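Local coordinates for protein collagen adhesin (Staphylococcus aureus, PDB 2F68) that probably fastens the bacterium to host tissue by wrapping two Ig-like domains around the collagen triple helix, in a mode called the collagen hug, at residues Thr61-Gly66 with Arg115-Thr120. Numbering follows the deposited sequence.
Sequences TVKIEG and RNLTQT
Lys-63 and Arg-115 form an antiparallel hydrogen-bonded pair, Lys-63 N giving a bond to Arg-115 O (2.9 Å) and Arg-115 N one to Lys-63 O (2.8 Å). The pair joins the start of strand 62-75 to the end of strand 104-116 in a sheet of the Ig-like domain. Beyond it, Val-62 and Asn-116 are a non-hydrogen-bonded pair, and Val-62 CA makes a CA-H...O contact with Arg-115 O. As the second strand ends, Leu-117 N still reaches Thr-61 O at 2.8 Å. On the face of Lys-63 and Arg-115, Leu-117 lays CD1 against Lys-63 CB at 3.8 Å, while the lysine, CG anti to its backbone N (chi1 -176°), runs away to bond Thr-58 O through NZ. Glu-65 and Arg-115 lie alongside each other, pointing the same way, carboxylate and guanidinium planes 56° apart. Glu-65 OE2 comes no nearer than 4.1 Å, to Arg-115 CG; at 4.7 Å from Arg-115 NH1 it is too far for a salt bridge, though the opposite charges may attract weakly. Val-62, on the other face, packs against Ala-128 of strand 127-132. Asn-116 sends ND2 to Val-141 O, and its OD1 weakly accepts Gln-119 N and Thr-120 N, just past the strand end. Beside Leu-117, Thr-61 turns OG1 to Asp-125 O and crosses Thr-118 obliquely, its CB 3.5 Å from Thr-118 OG1 and the two CG2 methyls 3.8 Å apart.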
ATOM      1  N   THR A  61      18.170   9.183  -3.169  1.00 22.26           N
ATOM      2  CA  THR A  61      18.234   9.029  -1.715  1.00 22.62           C
ATOM      3  C   THR A  61      16.843   8.819  -1.119  1.00 24.04           C
ATOM      4  O   THR A  61      16.669   8.021  -0.196  1.00 22.41           O
ATOM      5  CB  THR A  61      18.904  10.243  -1.034  1.00 23.62           C
ATOM      6  OG1 THR A  61      18.268  11.452  -1.468  1.00 23.46           O
ATOM      7  CG2 THR A  61      20.385  10.301  -1.378  1.00 20.82           C
ATOM      8  N   VAL A  62      15.862   9.541  -1.658  1.00 22.65           N
ATOM      9  CA  VAL A  62      14.468   9.420  -1.229  1.00 23.76           C
ATOM     10  C   VAL A  62      13.541   9.069  -2.392  1.00 23.53           C
ATOM     11  O   VAL A  62      13.745   9.524  -3.522  1.00 23.02           O
ATOM     12  CB  VAL A  62      13.955  10.693  -0.505  1.00 24.08           C
ATOM     13  CG1 VAL A  62      14.399  10.694   0.950  1.00 25.52           C
ATOM     14  CG2 VAL A  62      14.411  11.965  -1.224  1.00 25.34           C
ATOM     15  N   LYS A  63      12.526   8.259  -2.103  1.00 24.11           N
ATOM     16  CA  LYS A  63      11.565   7.818  -3.109  1.00 25.11           C
ATOM     17  C   LYS A  63      10.130   8.062  -2.648  1.00 23.84           C
ATOM     18  O   LYS A  63       9.735   7.637  -1.560  1.00 23.92           O
ATOM     19  CB  LYS A  63      11.779   6.335  -3.435  1.00 26.24           C
ATOM     20  CG  LYS A  63      10.896   5.788  -4.551  1.00 29.00           C
ATOM     21  CD  LYS A  63      11.267   4.351  -4.893  1.00 28.88           C
ATOM     22  CE  LYS A  63      10.328   3.751  -5.933  1.00 32.41           C
ATOM     23  NZ  LYS A  63      10.485   4.363  -7.283  1.00 34.65           N
ATOM     24  N   ILE A  64       9.363   8.757  -3.484  1.00 21.89           N
ATOM     25  CA  ILE A  64       7.945   8.998  -3.228  1.00 21.32           C
ATOM     26  C   ILE A  64       7.104   8.167  -4.195  1.00 21.41           C
ATOM     27  O   ILE A  64       7.299   8.226  -5.411  1.00 19.33           O
ATOM     28  CB  ILE A  64       7.582  10.511  -3.333  1.00 20.67           C
ATOM     29  CG1 ILE A  64       8.401  11.351  -2.337  1.00 21.30           C
ATOM     30  CG2 ILE A  64       6.076  10.737  -3.152  1.00 17.67           C
ATOM     31  CD1 ILE A  64       8.157  11.040  -0.855  1.00 22.32           C
ATOM     32  N   GLU A  65       6.180   7.386  -3.642  1.00 22.86           N
ATOM     33  CA  GLU A  65       5.328   6.507  -4.437  1.00 23.43           C
ATOM     34  C   GLU A  65       3.853   6.847  -4.247  1.00 23.18           C
ATOM     35  O   GLU A  65       3.299   6.676  -3.158  1.00 22.11           O
ATOM     36  CB  GLU A  65       5.588   5.038  -4.083  1.00 24.52           C
ATOM     37  CG  GLU A  65       7.008   4.560  -4.359  1.00 26.95           C
ATOM     38  CD  GLU A  65       7.226   3.105  -3.984  1.00 29.14           C
ATOM     39  OE1 GLU A  65       6.558   2.226  -4.569  1.00 29.87           O
ATOM     40  OE2 GLU A  65       8.078   2.838  -3.110  1.00 35.43           O
ATOM     41  N   GLY A  66       3.227   7.336  -5.314  1.00 21.67           N
ATOM     42  CA  GLY A  66       1.811   7.691  -5.291  1.00 21.74           C
ATOM     43  C   GLY A  66       0.918   6.476  -5.425  1.00 21.62           C
ATOM     44  O   GLY A  66       1.038   5.713  -6.384  1.00 21.26           O
ATOM     45  N   ARG A 115       9.892   6.845   1.114  1.00 23.96           N
ATOM     46  CA  ARG A 115      10.939   5.863   1.384  1.00 25.39           C
ATOM     47  C   ARG A 115      12.322   6.502   1.458  1.00 26.47           C
ATOM     48  O   ARG A 115      12.653   7.380   0.660  1.00 24.68           O
ATOM     49  CB  ARG A 115      10.938   4.773   0.306  1.00 26.55           C
ATOM     50  CG  ARG A 115       9.882   3.683   0.486  1.00 28.51           C
ATOM     51  CD  ARG A 115      10.306   2.623   1.507  1.00 37.60           C
ATOM     52  NE  ARG A 115      11.656   2.112   1.267  1.00 42.26           N
ATOM     53  CZ  ARG A 115      11.962   1.126   0.425  1.00 42.74           C
ATOM     54  NH1 ARG A 115      11.014   0.519  -0.281  1.00 42.23           N
ATOM     55  NH2 ARG A 115      13.224   0.745   0.287  1.00 40.66           N
ATOM     56  N   ASN A 116      13.120   6.054   2.425  1.00 26.97           N
ATOM     57  CA  ASN A 116      14.521   6.447   2.527  1.00 29.13           C
ATOM     58  C   ASN A 116      15.402   5.318   1.989  1.00 30.40           C
ATOM     59  O   ASN A 116      15.658   4.330   2.683  1.00 30.65           O
ATOM     60  CB  ASN A 116      14.887   6.792   3.976  1.00 30.31           C
ATOM     61  CG  ASN A 116      16.136   7.659   4.083  1.00 32.61           C
ATOM     62  OD1 ASN A 116      17.141   7.419   3.411  1.00 35.98           O
ATOM     63  ND2 ASN A 116      16.077   8.668   4.944  1.00 30.54           N
ATOM     64  N   LEU A 117      15.849   5.474   0.744  1.00 30.04           N
ATOM     65  CA  LEU A 117      16.580   4.422   0.033  1.00 30.96           C
ATOM     66  C   LEU A 117      18.012   4.233   0.530  1.00 33.18           C
ATOM     67  O   LEU A 117      18.467   3.100   0.703  1.00 33.28           O
ATOM     68  CB  LEU A 117      16.577   4.688  -1.480  1.00 30.26           C
ATOM     69  CG  LEU A 117      15.240   4.698  -2.232  1.00 29.73           C
ATOM     70  CD1 LEU A 117      15.424   5.273  -3.629  1.00 30.30           C
ATOM     71  CD2 LEU A 117      14.615   3.307  -2.303  1.00 31.71           C
ATOM     72  N   THR A 118      18.712   5.342   0.758  1.00 34.72           N
ATOM     73  CA  THR A 118      20.113   5.306   1.189  1.00 36.99           C
ATOM     74  C   THR A 118      20.276   5.067   2.693  1.00 38.70           C
ATOM     75  O   THR A 118      21.382   4.771   3.157  1.00 39.44           O
ATOM     76  CB  THR A 118      20.871   6.593   0.784  1.00 36.17           C
ATOM     77  OG1 THR A 118      20.101   7.745   1.151  1.00 35.48           O
ATOM     78  CG2 THR A 118      21.129   6.615  -0.716  1.00 35.69           C
ATOM     79  N   GLN A 119      19.173   5.185   3.434  1.00 41.08           N
ATOM     80  CA  GLN A 119      19.152   5.033   4.897  1.00 43.50           C
ATOM     81  C   GLN A 119      20.157   5.977   5.562  1.00 44.71           C
ATOM     82  O   GLN A 119      21.202   5.547   6.061  1.00 45.35           O
ATOM     83  CB  GLN A 119      19.396   3.572   5.316  1.00 43.79           C
ATOM     84  CG  GLN A 119      18.421   2.553   4.718  1.00 46.17           C
ATOM     85  CD  GLN A 119      17.021   2.633   5.308  1.00 49.62           C
ATOM     86  OE1 GLN A 119      16.832   3.062   6.448  1.00 49.98           O
ATOM     87  NE2 GLN A 119      16.030   2.208   4.531  1.00 48.44           N
ATOM     88  N   THR A 120      19.827   7.266   5.560  1.00 46.02           N
ATOM     89  CA  THR A 120      20.763   8.311   5.975  1.00 46.59           C
ATOM     90  C   THR A 120      20.161   9.320   6.958  1.00 47.71           C
ATOM     91  O   THR A 120      18.940   9.408   7.107  1.00 47.10           O
ATOM     92  CB  THR A 120      21.351   9.052   4.741  1.00 47.11           C
ATOM     93  OG1 THR A 120      22.310  10.026   5.170  1.00 46.24           O
ATOM     94  CG2 THR A 120      20.252   9.738   3.933  1.00 45.57           C
TER